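Local atomic coordinates of putative Nitroreductase (Anabaena variabilis ATCC 29413, PDB entry 3EO7), a protein that binds flavin mononucleotide and probably acts as an oxidoreductase of the nitroreductase family. Residues A[112-117]-A[163-168]; A[155-160]-A[234-239]; A[71-76]-A[203-208]; A[41-46]-A[134-139]. All blocks are in the same frame, centred on the assembly; numbering follows the deposited sequence.

From the N terminus, 41-46 opens interaction 4, 71-76 opens interaction 3 and 112-117 opens interaction 1. Strand 134-139 then closes interaction 4, 155-160 opens interaction 2, and 163-168, 203-208 and 234-239 close interactions 1, 3 and 2 in that order. Interaction 1 thus falls wholly between the ends of interaction 3; it crosses interactions 2 and 4, interaction 3 crosses both as well, and interactions 4 and 2 follow in series. All four reach the same antiparallel sheet. Interaction 1 pairs two of its strands, interaction 4 lays a loop on 134-139, interaction 2 packs a short helix on 229-239, and interaction 3 joins helix 66-82 to the start of edge strand 205-207.

Interaction 1: residues A[112-117]-A[163-168]; sequences YVVSRG and AIIVTA
The ring of Y112 meets the facing strand edge-on: I165 O and T167 OG1 both lie near its plane, OG1 3.4 Å from Y112 CE1, with T167 CG2 coming to the same carbon. Side chains from helix 215-222 and the loops, among them L222, I224 and Y43, also pack on this tyrosine. With CG beside the backbone N (chi1 -64°), the ring turns its edge to I165 O, the acceptor of that same N (Y112 N to I165 O, 2.9 Å). Y112 with I165 and V114 with A163 are hydrogen-bonded antiparallel pairs; V114 N reaches A163 O at 2.7 Å in an almost straight bond. Between them, V113 and I164 form a non-hydrogen-bonded pair on the other face of the sheet. On the side of the sheet that carries Y112, V114 CG2 touches I165 CD1 at 3.7 Å. Y112 OH and T167 OG1 both hydrogen-bond E229 OE2, and the phenol also meets K41 NZ. A phenylalanine in place of Y112 would probably fill the same space but leave E229 and K41 without the hydroxyl they share. The two hydroxyls and the lysine ammonium gathered round E229 are thus likely to stabilise it as a charged carboxylate beside an otherwise apolar strand pair.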
loop_
_atom_site.group_PDB
_atom_site.type_symbol
_atom_site.label_atom_id
_atom_site.label_comp_id
_atom_site.label_asym_id
_atom_site.label_seq_id
_atom_site.Cartn_x
_atom_site.Cartn_y
_atom_site.Cartn_z
ATOM N N TYR A 112 -3.542 14.482 2.187
ATOM C CA TYR A 112 -4.333 15.690 2.137
ATOM C C TYR A 112 -5.792 15.368 2.408
ATOM O O TYR A 112 -6.243 14.280 2.111
ATOM C CB TYR A 112 -4.250 16.324 0.756
ATOM C CG TYR A 112 -2.870 16.789 0.406
ATOM C CD1 TYR A 112 -1.944 15.914 -0.129
ATOM C CD2 TYR A 112 -2.499 18.100 0.626
ATOM C CE1 TYR A 112 -0.644 16.322 -0.418
ATOM C CE2 TYR A 112 -1.207 18.538 0.346
ATOM C CZ TYR A 112 -0.294 17.659 -0.196
ATOM O OH TYR A 112 0.969 18.110 -0.478
ATOM N N VAL A 113 -6.510 16.337 2.964
ATOM C CA VAL A 113 -7.953 16.237 3.090
ATOM C C VAL A 113 -8.557 17.376 2.275
ATOM O O VAL A 113 -8.144 18.558 2.398
ATOM C CB VAL A 113 -8.444 16.338 4.547
ATOM C CG1 VAL A 113 -9.968 16.406 4.608
ATOM C CG2 VAL A 113 -7.934 15.157 5.396
ATOM N N VAL A 114 -9.531 17.022 1.454
ATOM C CA VAL A 114 -10.280 17.989 0.627
ATOM C C VAL A 114 -11.680 18.077 1.205
ATOM O O VAL A 114 -12.330 17.057 1.397
ATOM C CB VAL A 114 -10.314 17.610 -0.853
ATOM C CG1 VAL A 114 -11.145 18.635 -1.657
ATOM C CG2 VAL A 114 -8.908 17.524 -1.405
ATOM N N SER A 115 -12.124 19.294 1.513
ATOM C CA SER A 115 -13.463 19.490 2.067
ATOM C C SER A 115 -14.416 20.129 1.074
ATOM O O SER A 115 -14.121 21.165 0.474
ATOM C CB SER A 115 -13.400 20.351 3.311
ATOM O OG SER A 115 -14.726 20.631 3.804
ATOM N N ARG A 116 -15.588 19.545 0.963
ATOM C CA ARG A 116 -16.661 20.112 0.173
ATOM C C ARG A 116 -17.232 21.367 0.843
ATOM O O ARG A 116 -17.891 22.181 0.181
ATOM C CB ARG A 116 -17.769 19.084 0.022
ATOM C CG ARG A 116 -18.804 19.443 -1.050
ATOM C CD ARG A 116 -19.627 18.206 -1.329
ATOM N NE ARG A 116 -20.473 18.403 -2.508
ATOM C CZ ARG A 116 -21.176 17.439 -3.089
ATOM N NH1 ARG A 116 -21.142 16.219 -2.611
ATOM N NH2 ARG A 116 -21.895 17.692 -4.171
ATOM N N GLY A 117 -17.063 21.476 2.166
ATOM C CA GLY A 117 -17.581 22.596 2.939
ATOM C C GLY A 117 -18.779 22.114 3.721
ATOM O O GLY A 117 -19.837 21.863 3.153
ATOM N N ALA A 163 -12.679 14.118 1.191
ATOM C CA ALA A 163 -11.859 13.128 0.527
ATOM C C ALA A 163 -10.434 13.258 1.006
ATOM O O ALA A 163 -9.950 14.356 1.327
ATOM C CB ALA A 163 -11.884 13.326 -1.015
ATOM N N ILE A 164 -9.770 12.123 1.056
ATOM C CA ILE A 164 -8.334 12.121 1.238
ATOM C C ILE A 164 -7.734 12.043 -0.165
ATOM O O ILE A 164 -8.256 11.359 -1.040
ATOM C CB ILE A 164 -7.874 10.887 2.072
ATOM C CG1 ILE A 164 -8.103 11.185 3.554
ATOM C CG2 ILE A 164 -6.367 10.597 1.874
ATOM C CD1 ILE A 164 -7.861 9.951 4.517
ATOM N N ILE A 165 -6.625 12.736 -0.374
ATOM C CA ILE A 165 -5.832 12.526 -1.567
ATOM C C ILE A 165 -4.447 12.179 -1.053
ATOM O O ILE A 165 -3.906 12.877 -0.169
ATOM C CB ILE A 165 -5.800 13.730 -2.531
ATOM C CG1 ILE A 165 -7.239 14.094 -2.964
ATOM C CG2 ILE A 165 -4.866 13.402 -3.721
ATOM C CD1 ILE A 165 -7.307 15.321 -3.917
ATOM N N VAL A 166 -3.871 11.114 -1.607
ATOM C CA VAL A 166 -2.522 10.688 -1.250
ATOM C C VAL A 166 -1.628 11.007 -2.422
ATOM O O VAL A 166 -1.897 10.587 -3.559
ATOM C CB VAL A 166 -2.386 9.197 -0.922
ATOM C CG1 VAL A 166 -0.926 8.869 -0.478
ATOM C CG2 VAL A 166 -3.346 8.818 0.175
ATOM N N THR A 167 -0.581 11.773 -2.140
ATOM C CA THR A 167 0.414 12.076 -3.138
ATOM C C THR A 167 1.746 11.439 -2.726
ATOM O O THR A 167 1.896 10.950 -1.580
ATOM C CB THR A 167 0.679 13.582 -3.219
ATOM O OG1 THR A 167 1.315 14.024 -2.008
ATOM C CG2 THR A 167 -0.593 14.389 -3.522
ATOM N N ALA A 168 2.698 11.473 -3.662
ATOM C CA ALA A 168 4.078 11.003 -3.440
ATOM C C ALA A 168 5.022 12.175 -3.710
ATOM O O ALA A 168 4.907 12.828 -4.769
ATOM C CB ALA A 168 4.448 9.791 -4.379
#

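Interaction 2: residues A[155-160]-A[234-239]; sequences PALEST and VLPLAD
P236 is the apolar centre of this contact, its ring packed against the short, weakly bonded helix 155-159. L157 CD2 touches P236 CG at 3.7 Å, the two side chains crossing at about a right angle, and A156 CB comes to the same ring carbon at 3.9 Å. Further along the strand, the methyl of T160 takes over: CG2 sits 3.8 Å from A238 CA and 4.0 Å from A238 CB, with L237 O close by. Between the two segments no polar pair forms; the hydroxyl of T160 instead bonds within its own segment. T160 OG1 donates to A156 O at 2.7 Å, from a position tilted 17° out of the carbonyl plane, and lies 3.5 Å from P236 CB. A chi1 of 56° places this hydroxyl between the backbone N and the carbonyl carbon, turning it back to the helix while CG2 faces the strand. With an alanine in place of T160 both branches go, and A156 O would probably lose its donor while a gap opens beside A238. Outside the two segments, W144 NE1 hydrogen-bonds L157 O, and R116 holds both T160 O through NH1 and E158 through a salt bridge. The helix therefore meets strand 229-239 by van der Waals contact alone, its polar groups being used to shape the turn at its end and to join it and the residue after it to helix 144-150 and to R116, just past strand 109-115.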
loop_
_atom_site.group_PDB
_atom_site.type_symbol
_atom_site.label_atom_id
_atom_site.label_comp_id
_atom_site.label_asym_id
_atom_site.label_seq_id
_atom_site.Cartn_x
_atom_site.Cartn_y
_atom_site.Cartn_z
ATOM N N PRO A 155 -19.105 8.761 -9.108
ATOM C CA PRO A 155 -20.281 8.915 -8.211
ATOM C C PRO A 155 -19.976 9.014 -6.731
ATOM O O PRO A 155 -20.767 9.601 -5.985
ATOM C CB PRO A 155 -21.108 7.643 -8.477
ATOM C CG PRO A 155 -20.577 7.077 -9.736
ATOM C CD PRO A 155 -19.146 7.507 -9.873
ATOM N N ALA A 156 -18.854 8.472 -6.291
ATOM C CA ALA A 156 -18.503 8.552 -4.871
ATOM C C ALA A 156 -18.323 10.003 -4.420
ATOM O O ALA A 156 -18.490 10.305 -3.238
ATOM C CB ALA A 156 -17.275 7.709 -4.544
ATOM N N LEU A 157 -17.971 10.904 -5.336
ATOM C CA LEU A 157 -17.831 12.328 -5.000
ATOM C C LEU A 157 -19.138 13.078 -4.869
ATOM O O LEU A 157 -19.214 14.111 -4.225
ATOM C CB LEU A 157 -16.920 13.031 -6.022
ATOM C CG LEU A 157 -15.442 12.633 -5.912
ATOM C CD1 LEU A 157 -14.681 12.956 -7.192
ATOM C CD2 LEU A 157 -14.771 13.318 -4.719
ATOM N N GLU A 158 -20.187 12.551 -5.449
ATOM C CA GLU A 158 -21.456 13.233 -5.383
ATOM C C GLU A 158 -22.128 13.098 -3.989
ATOM O O GLU A 158 -22.770 14.026 -3.536
ATOM C CB GLU A 158 -22.344 12.752 -6.528
ATOM C CG GLU A 158 -23.477 13.779 -6.863
ATOM C CD GLU A 158 -22.938 15.115 -7.445
ATOM O OE1 GLU A 158 -22.539 15.142 -8.633
ATOM O OE2 GLU A 158 -22.943 16.141 -6.728
ATOM N N SER A 159 -21.918 11.964 -3.320
ATOM C CA SER A 159 -22.533 11.628 -2.037
ATOM C C SER A 159 -21.759 12.103 -0.796
ATOM O O SER A 159 -22.318 12.301 0.290
ATOM C CB SER A 159 -22.598 10.073 -1.920
ATOM O OG SER A 159 -22.494 9.434 -3.195
ATOM N N THR A 160 -20.485 12.342 -0.992
ATOM C CA THR A 160 -19.571 12.621 0.101
ATOM C C THR A 160 -19.234 14.099 0.275
ATOM O O THR A 160 -19.509 14.923 -0.603
ATOM C CB THR A 160 -18.290 11.780 -0.098
ATOM O OG1 THR A 160 -17.725 12.073 -1.385
ATOM C CG2 THR A 160 -18.628 10.279 0.022
ATOM N N VAL A 234 -7.032 9.086 -4.970
ATOM C CA VAL A 234 -8.099 9.978 -4.512
ATOM C C VAL A 234 -9.112 9.069 -3.794
ATOM O O VAL A 234 -9.526 8.055 -4.338
ATOM C CB VAL A 234 -8.733 10.796 -5.650
ATOM C CG1 VAL A 234 -9.946 11.609 -5.138
ATOM C CG2 VAL A 234 -7.666 11.745 -6.308
ATOM N N LEU A 235 -9.483 9.448 -2.583
ATOM C CA LEU A 235 -10.379 8.634 -1.758
ATOM C C LEU A 235 -11.468 9.431 -1.049
ATOM O O LEU A 235 -11.283 9.877 0.076
ATOM C CB LEU A 235 -9.581 7.799 -0.718
ATOM C CG LEU A 235 -8.438 6.906 -1.204
ATOM C CD1 LEU A 235 -7.098 7.584 -1.071
ATOM C CD2 LEU A 235 -8.415 5.593 -0.414
ATOM N N PRO A 236 -12.611 9.607 -1.706
ATOM C CA PRO A 236 -13.734 10.138 -0.954
ATOM C C PRO A 236 -14.002 9.284 0.275
ATOM O O PRO A 236 -13.892 8.044 0.223
ATOM C CB PRO A 236 -14.925 10.025 -1.931
ATOM C CG PRO A 236 -14.324 9.946 -3.248
ATOM C CD PRO A 236 -12.961 9.356 -3.113
ATOM N N LEU A 237 -14.331 9.953 1.378
ATOM C CA LEU A 237 -14.622 9.299 2.633
ATOM C C LEU A 237 -16.120 9.329 2.903
ATOM O O LEU A 237 -16.676 10.391 3.203
ATOM C CB LEU A 237 -13.878 9.985 3.769
ATOM C CG LEU A 237 -12.358 9.910 3.711
ATOM C CD1 LEU A 237 -11.785 10.637 4.948
ATOM C CD2 LEU A 237 -11.841 8.481 3.603
ATOM N N ALA A 238 -16.757 8.162 2.803
ATOM C CA ALA A 238 -18.204 8.032 3.021
ATOM C C ALA A 238 -18.494 7.773 4.482
ATOM O O ALA A 238 -17.984 6.786 5.035
ATOM C CB ALA A 238 -18.754 6.874 2.188
ATOM N N ASP A 239 -19.353 8.605 5.058
ATOM C CA ASP A 239 -19.741 8.503 6.446
ATOM C C ASP A 239 -20.858 7.466 6.567
ATOM O O ASP A 239 -22.005 7.731 6.207
ATOM C CB ASP A 239 -20.230 9.854 6.922
ATOM C CG ASP A 239 -20.584 9.865 8.390
ATOM O OD1 ASP A 239 -20.678 8.786 9.009
ATOM O OD2 ASP A 239 -20.803 10.979 8.911
#

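Interaction 3: residues A[71-76]-A[203-208]; sequences WQRLSR and TDYRPH
R73 grips the backbone of T203 side-on: NE and NH2 both donate to T203 O, each at 2.9 Å, and the oxygen lies almost in the guanidinium plane. The two donors approach the carbonyl differently, NH2 within its plane and NE tilted 27° from it. At the same edge, NH2 is 3.0 Å from D204 O. One face of the guanidinium is laid on the ring of Y205, the planes 22° apart, with Y205 CE2 3.5 Å from R73 NH2; the overlap is displaced toward the rim of the flat group. The arginine chain is bent at chi3 (69°), which turns the guanidinium across the end of the facing helix. Beside the backbone of helix 66-82, T203 CG2 slots against R73 and R76, 3.5 Å from R73 O and 3.7 Å from R76 CD.

Second-shell groups hold these parts in place. D204, at positive phi, is the C-prime residue of a Schellman motif ending helix 181-202, in which Y205 N returns to A200 O, while T203 OG1 bonds back to S199 O and A200 O. W70 NE1 hydrogen-bonds Y205 OH and so fixes the far end of the ring. R73 NH2 also forms a salt bridge with D239, and R76 reaches across to E328. A positive charge is thus set at the carbonyl end of a helix, where it would probably be favoured by the helix dipole, with D239 as its balancing anion.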
loop_
_atom_site.group_PDB
_atom_site.type_symbol
_atom_site.label_atom_id
_atom_site.label_comp_id
_atom_site.label_asym_id
_atom_site.label_seq_id
_atom_site.Cartn_x
_atom_site.Cartn_y
_atom_site.Cartn_z
ATOM N N TRP A 71 -15.177 15.348 15.106
ATOM C CA TRP A 71 -13.741 15.632 15.076
ATOM C C TRP A 71 -12.944 14.442 15.615
ATOM O O TRP A 71 -11.857 14.183 15.114
ATOM C CB TRP A 71 -13.392 16.910 15.824
ATOM C CG TRP A 71 -13.731 18.167 15.053
ATOM C CD1 TRP A 71 -14.765 19.024 15.281
ATOM C CD2 TRP A 71 -13.057 18.646 13.887
ATOM N NE1 TRP A 71 -14.747 20.040 14.347
ATOM C CE2 TRP A 71 -13.710 19.831 13.483
ATOM C CE3 TRP A 71 -11.925 18.228 13.186
ATOM C CZ2 TRP A 71 -13.291 20.575 12.386
ATOM C CZ3 TRP A 71 -11.508 18.962 12.096
ATOM C CH2 TRP A 71 -12.195 20.125 11.708
ATOM N N GLN A 72 -13.454 13.741 16.627
ATOM C CA GLN A 72 -12.790 12.534 17.162
ATOM C C GLN A 72 -12.629 11.473 16.077
ATOM O O GLN A 72 -11.592 10.834 15.979
ATOM C CB GLN A 72 -13.564 11.883 18.304
ATOM C CG GLN A 72 -13.468 12.571 19.651
ATOM C CD GLN A 72 -14.437 11.974 20.684
ATOM O OE1 GLN A 72 -14.787 10.785 20.615
ATOM N NE2 GLN A 72 -14.878 12.805 21.639
ATOM N N ARG A 73 -13.655 11.297 15.262
ATOM C CA ARG A 73 -13.589 10.319 14.185
ATOM C C ARG A 73 -12.533 10.706 13.152
ATOM O O ARG A 73 -11.742 9.865 12.751
ATOM C CB ARG A 73 -14.966 10.161 13.521
ATOM C CG ARG A 73 -16.056 9.625 14.442
ATOM C CD ARG A 73 -17.417 9.812 13.787
ATOM N NE ARG A 73 -17.542 8.928 12.631
ATOM C CZ ARG A 73 -18.400 9.089 11.633
ATOM N NH1 ARG A 73 -19.209 10.150 11.594
ATOM N NH2 ARG A 73 -18.419 8.213 10.651
ATOM N N LEU A 74 -12.501 11.980 12.730
ATOM C CA LEU A 74 -11.484 12.412 11.741
ATOM C C LEU A 74 -10.062 12.309 12.330
ATOM O O LEU A 74 -9.117 11.861 11.679
ATOM C CB LEU A 74 -11.739 13.872 11.283
ATOM C CG LEU A 74 -10.726 14.369 10.210
ATOM C CD1 LEU A 74 -10.816 13.510 8.937
ATOM C CD2 LEU A 74 -10.939 15.890 9.926
ATOM N N SER A 75 -9.924 12.726 13.582
ATOM C CA SER A 75 -8.627 12.701 14.279
ATOM C C SER A 75 -8.095 11.270 14.363
ATOM O O SER A 75 -6.932 10.979 14.040
ATOM C CB SER A 75 -8.783 13.318 15.673
ATOM O OG SER A 75 -7.575 13.253 16.411
ATOM N N ARG A 76 -8.957 10.364 14.781
ATOM C CA ARG A 76 -8.587 8.953 14.891
ATOM C C ARG A 76 -8.308 8.295 13.547
ATOM O O ARG A 76 -7.349 7.508 13.417
ATOM C CB ARG A 76 -9.674 8.198 15.669
ATOM C CG ARG A 76 -9.395 6.727 15.976
ATOM C CD ARG A 76 -10.591 6.074 16.701
ATOM N NE ARG A 76 -11.012 6.874 17.849
ATOM C CZ ARG A 76 -10.527 6.760 19.085
ATOM N NH1 ARG A 76 -9.586 5.854 19.372
ATOM N NH2 ARG A 76 -10.997 7.565 20.049
ATOM N N THR A 203 -13.751 4.026 12.520
ATOM C CA THR A 203 -14.441 5.299 12.682
ATOM C C THR A 203 -15.746 5.441 11.850
ATOM O O THR A 203 -16.245 6.543 11.640
ATOM C CB THR A 203 -13.485 6.465 12.411
ATOM O OG1 THR A 203 -12.920 6.328 11.119
ATOM C CG2 THR A 203 -12.350 6.521 13.480
ATOM N N ASP A 204 -16.310 4.317 11.437
ATOM C CA ASP A 204 -17.566 4.282 10.675
ATOM C C ASP A 204 -17.550 5.070 9.369
ATOM O O ASP A 204 -18.525 5.726 9.004
ATOM C CB ASP A 204 -18.753 4.685 11.556
ATOM C CG ASP A 204 -18.959 3.747 12.694
ATOM O OD1 ASP A 204 -19.041 2.531 12.461
ATOM O OD2 ASP A 204 -19.049 4.240 13.819
ATOM N N TYR A 205 -16.408 5.003 8.704
ATOM C CA TYR A 205 -16.203 5.589 7.376
ATOM C C TYR A 205 -15.863 4.456 6.420
ATOM O O TYR A 205 -15.441 3.363 6.848
ATOM C CB TYR A 205 -15.048 6.590 7.373
ATOM C CG TYR A 205 -15.464 8.001 7.682
ATOM C CD1 TYR A 205 -16.022 8.783 6.685
ATOM C CD2 TYR A 205 -15.329 8.545 8.939
ATOM C CE1 TYR A 205 -16.425 10.065 6.916
ATOM C CE2 TYR A 205 -15.731 9.865 9.182
ATOM C CZ TYR A 205 -16.274 10.605 8.154
ATOM O OH TYR A 205 -16.704 11.903 8.314
ATOM N N ARG A 206 -16.098 4.709 5.138
ATOM C CA ARG A 206 -15.650 3.809 4.070
ATOM C C ARG A 206 -14.989 4.672 2.991
ATOM O O ARG A 206 -15.615 5.584 2.430
ATOM C CB ARG A 206 -16.758 2.989 3.434
ATOM C CG ARG A 206 -16.170 2.008 2.392
ATOM C CD ARG A 206 -17.220 1.347 1.574
ATOM N NE ARG A 206 -16.657 0.200 0.864
ATOM C CZ ARG A 206 -16.032 0.240 -0.306
ATOM N NH1 ARG A 206 -15.844 1.379 -0.970
ATOM N NH2 ARG A 206 -15.584 -0.893 -0.816
ATOM N N PRO A 207 -13.726 4.388 2.685
ATOM C CA PRO A 207 -13.094 5.127 1.597
ATOM C C PRO A 207 -13.492 4.470 0.272
ATOM O O PRO A 207 -13.714 3.263 0.233
ATOM C CB PRO A 207 -11.587 4.912 1.852
ATOM C CG PRO A 207 -11.496 3.643 2.633
ATOM C CD PRO A 207 -12.825 3.401 3.303
ATOM N N HIS A 208 -13.636 5.286 -0.757
ATOM C CA HIS A 208 -13.893 4.849 -2.110
ATOM C C HIS A 208 -12.657 5.190 -2.905
ATOM O O HIS A 208 -12.303 6.366 -3.062
ATOM C CB HIS A 208 -15.120 5.526 -2.647
ATOM C CG HIS A 208 -16.374 5.001 -2.033
ATOM N ND1 HIS A 208 -17.209 4.121 -2.692
ATOM C CD2 HIS A 208 -16.908 5.187 -0.798
ATOM C CE1 HIS A 208 -18.211 3.797 -1.888
ATOM N NE2 HIS A 208 -18.056 4.434 -0.733
#

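Interaction 4: residues A[41-46]-A[134-139]; sequences KEYKIG and SLIHYW. With ACT (acetate ion), chain J.
Y43 and Y138 form an offset stack that lays the loop before strand 47-50 over strand 134-139, at its classic beta bulge, where Y138 and W139 both face L125. The ring centroids are 4.8 Å apart and the planes 28° from parallel. Y43 CE2 hangs over one face of Y138, displaced toward its rim and 3.7 Å from Y138 CG. Y138 can present that face because its CG stands between the backbone N and the carbonyl carbon (chi1 69°); its hydroxyl is tied to L222 O. Beside the stack, in the conformer given of the two deposited for I136, CG2 lies 3.9 Å from Y43 CB.

Where the loop closes on the strand the backbones come together, G46 CA 3.2 Å from H137 O. A side chain on G46 would point at the strand and clash with that oxygen, and the local backbone angles are themselves suited to glycine. I45 O is turned toward Y138 CB, 3.8 Å away, and is buried here with no polar partner in the model. An acetate, probably from the crystallisation liquor, lies between the loop at E42 and Y43 and the end of I136; it takes a weak hydrogen bond from Y43 N to its O, at 3.5 Å.

Past G46 the chain enters strand 47-50, whose S47 and I49 bond to the backbone of H137 and L135 as the outermost strand of the sheet. On its other side strand 134-139 pairs with 124-129. The two tyrosines lean on Y112 of strand 109-115, while L135 packs against L74 and L78 of helix 66-82.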
loop_
_atom_site.group_PDB
_atom_site.type_symbol
_atom_site.label_atom_id
_atom_site.label_comp_id
_atom_site.label_asym_id
_atom_site.label_seq_id
_atom_site.Cartn_x
_atom_site.Cartn_y
_atom_site.Cartn_z
ATOM N N LYS A 41 5.945 18.343 5.055
ATOM C CA LYS A 41 5.783 19.603 4.332
ATOM C C LYS A 41 5.566 20.772 5.292
ATOM O O LYS A 41 4.870 20.643 6.309
ATOM C CB LYS A 41 4.621 19.565 3.340
ATOM C CG LYS A 41 4.805 18.566 2.204
ATOM C CD LYS A 41 3.775 18.690 1.097
ATOM C CE LYS A 41 3.806 20.007 0.330
ATOM N NZ LYS A 41 2.995 19.959 -0.929
ATOM N N GLU A 42 6.142 21.924 4.945
ATOM C CA GLU A 42 5.981 23.159 5.722
ATOM C C GLU A 42 5.030 24.098 5.017
ATOM O O GLU A 42 5.062 24.223 3.788
ATOM C CB GLU A 42 7.314 23.894 5.853
ATOM C CG GLU A 42 8.426 23.052 6.392
ATOM C CD GLU A 42 8.247 22.702 7.850
ATOM O OE1 GLU A 42 7.248 23.146 8.467
ATOM O OE2 GLU A 42 9.125 21.977 8.371
ATOM N N TYR A 43 4.158 24.732 5.782
ATOM C CA TYR A 43 3.244 25.746 5.244
ATOM C C TYR A 43 3.454 27.050 6.009
ATOM O O TYR A 43 3.524 27.071 7.237
ATOM C CB TYR A 43 1.812 25.289 5.311
ATOM C CG TYR A 43 1.540 24.184 4.359
ATOM C CD1 TYR A 43 1.820 22.867 4.704
ATOM C CD2 TYR A 43 1.035 24.437 3.084
ATOM C CE1 TYR A 43 1.591 21.859 3.836
ATOM C CE2 TYR A 43 0.804 23.411 2.211
ATOM C CZ TYR A 43 1.112 22.120 2.595
ATOM O OH TYR A 43 0.872 21.110 1.729
ATOM N N LYS A 44 3.640 28.123 5.272
ATOM C CA LYS A 44 3.870 29.418 5.887
ATOM C C LYS A 44 2.531 30.137 6.001
ATOM O O LYS A 44 2.385 31.041 6.805
ATOM C CB LYS A 44 4.883 30.235 5.064
ATOM N N ILE A 45 1.540 29.702 5.227
ATOM C CA ILE A 45 0.246 30.357 5.216
ATOM C C ILE A 45 -0.883 29.352 5.409
ATOM O O ILE A 45 -0.927 28.338 4.742
ATOM C CB ILE A 45 0.055 31.172 3.898
ATOM C CG1 ILE A 45 0.158 30.264 2.663
ATOM C CG2 ILE A 45 1.116 32.294 3.803
ATOM C CD1 ILE A 45 -0.021 30.987 1.314
ATOM N N GLY A 46 -1.775 29.635 6.346
ATOM C CA GLY A 46 -2.924 28.784 6.600
ATOM C C GLY A 46 -3.204 28.601 8.073
ATOM O O GLY A 46 -2.351 28.842 8.916
ATOM N N SER A 134 -2.031 17.558 13.244
ATOM C CA SER A 134 -2.858 18.693 12.894
ATOM C C SER A 134 -3.103 18.716 11.396
ATOM O O SER A 134 -2.456 17.993 10.651
ATOM C CB SER A 134 -2.177 20.001 13.296
ATOM O OG SER A 134 -0.885 20.154 12.709
ATOM N N LEU A 135 -4.065 19.541 10.994
ATOM C CA LEU A 135 -4.364 19.820 9.608
ATOM C C LEU A 135 -4.043 21.294 9.376
ATOM O O LEU A 135 -4.393 22.151 10.215
ATOM C CB LEU A 135 -5.844 19.590 9.297
ATOM C CG LEU A 135 -6.304 18.148 9.241
ATOM C CD1 LEU A 135 -7.851 18.178 9.165
ATOM C CD2 LEU A 135 -5.704 17.390 8.072
ATOM N N ILE A 136 -3.342 21.604 8.295
ATOM C CA ILE A 136 -3.120 22.994 7.926
ATOM C C ILE A 136 -4.047 23.276 6.762
ATOM O O ILE A 136 -3.939 22.649 5.702
ATOM C CB ILE A 136 -1.686 23.307 7.550
ATOM C CG1 ILE A 136 -0.772 23.040 8.753
ATOM C CG2 ILE A 136 -1.582 24.779 7.073
ATOM C CD1 ILE A 136 0.695 23.043 8.423
ATOM N N HIS A 137 -4.986 24.189 6.996
ATOM C CA HIS A 137 -5.962 24.601 6.008
ATOM C C HIS A 137 -5.274 25.654 5.169
ATOM O O HIS A 137 -5.273 26.828 5.500
ATOM C CB HIS A 137 -7.194 25.118 6.714
ATOM C CG HIS A 137 -8.370 25.367 5.832
ATOM N ND1 HIS A 137 -9.410 26.200 6.198
ATOM C CD2 HIS A 137 -8.690 24.887 4.608
ATOM C CE1 HIS A 137 -10.330 26.196 5.248
ATOM N NE2 HIS A 137 -9.908 25.422 4.261
ATOM N N TYR A 138 -4.661 25.221 4.081
ATOM C CA TYR A 138 -3.862 26.142 3.300
ATOM C C TYR A 138 -4.577 26.801 2.154
ATOM O O TYR A 138 -3.994 27.665 1.517
ATOM C CB TYR A 138 -2.581 25.488 2.825
ATOM C CG TYR A 138 -2.699 24.399 1.798
ATOM C CD1 TYR A 138 -2.850 23.076 2.182
ATOM C CD2 TYR A 138 -2.530 24.673 0.444
ATOM C CE1 TYR A 138 -2.920 22.047 1.223
ATOM C CE2 TYR A 138 -2.608 23.658 -0.528
ATOM C CZ TYR A 138 -2.795 22.337 -0.122
ATOM O OH TYR A 138 -2.834 21.301 -1.046
ATOM N N TRP A 139 -5.809 26.396 1.871
ATOM C CA TRP A 139 -6.566 27.017 0.784
ATOM C C TRP A 139 -8.031 26.920 1.107
ATOM O O TRP A 139 -8.530 25.838 1.366
ATOM C CB TRP A 139 -6.265 26.349 -0.553
ATOM C CG TRP A 139 -6.931 27.020 -1.693
ATOM C CD1 TRP A 139 -7.999 26.583 -2.386
ATOM C CD2 TRP A 139 -6.595 28.299 -2.224
ATOM N NE1 TRP A 139 -8.335 27.492 -3.353
ATOM C CE2 TRP A 139 -7.485 28.558 -3.271
ATOM C CE3 TRP A 139 -5.604 29.236 -1.928
ATOM C CZ2 TRP A 139 -7.425 29.724 -4.034
ATOM C CZ3 TRP A 139 -5.543 30.397 -2.679
ATOM C CH2 TRP A 139 -6.452 30.632 -3.718
HETATM C C ACT J . 3.827 24.324 9.263
HETATM O O ACT J . 3.579 23.167 8.834
HETATM O OXT ACT J . 5.016 24.697 9.176
HETATM C CH3 ACT J . 2.786 25.237 9.838
#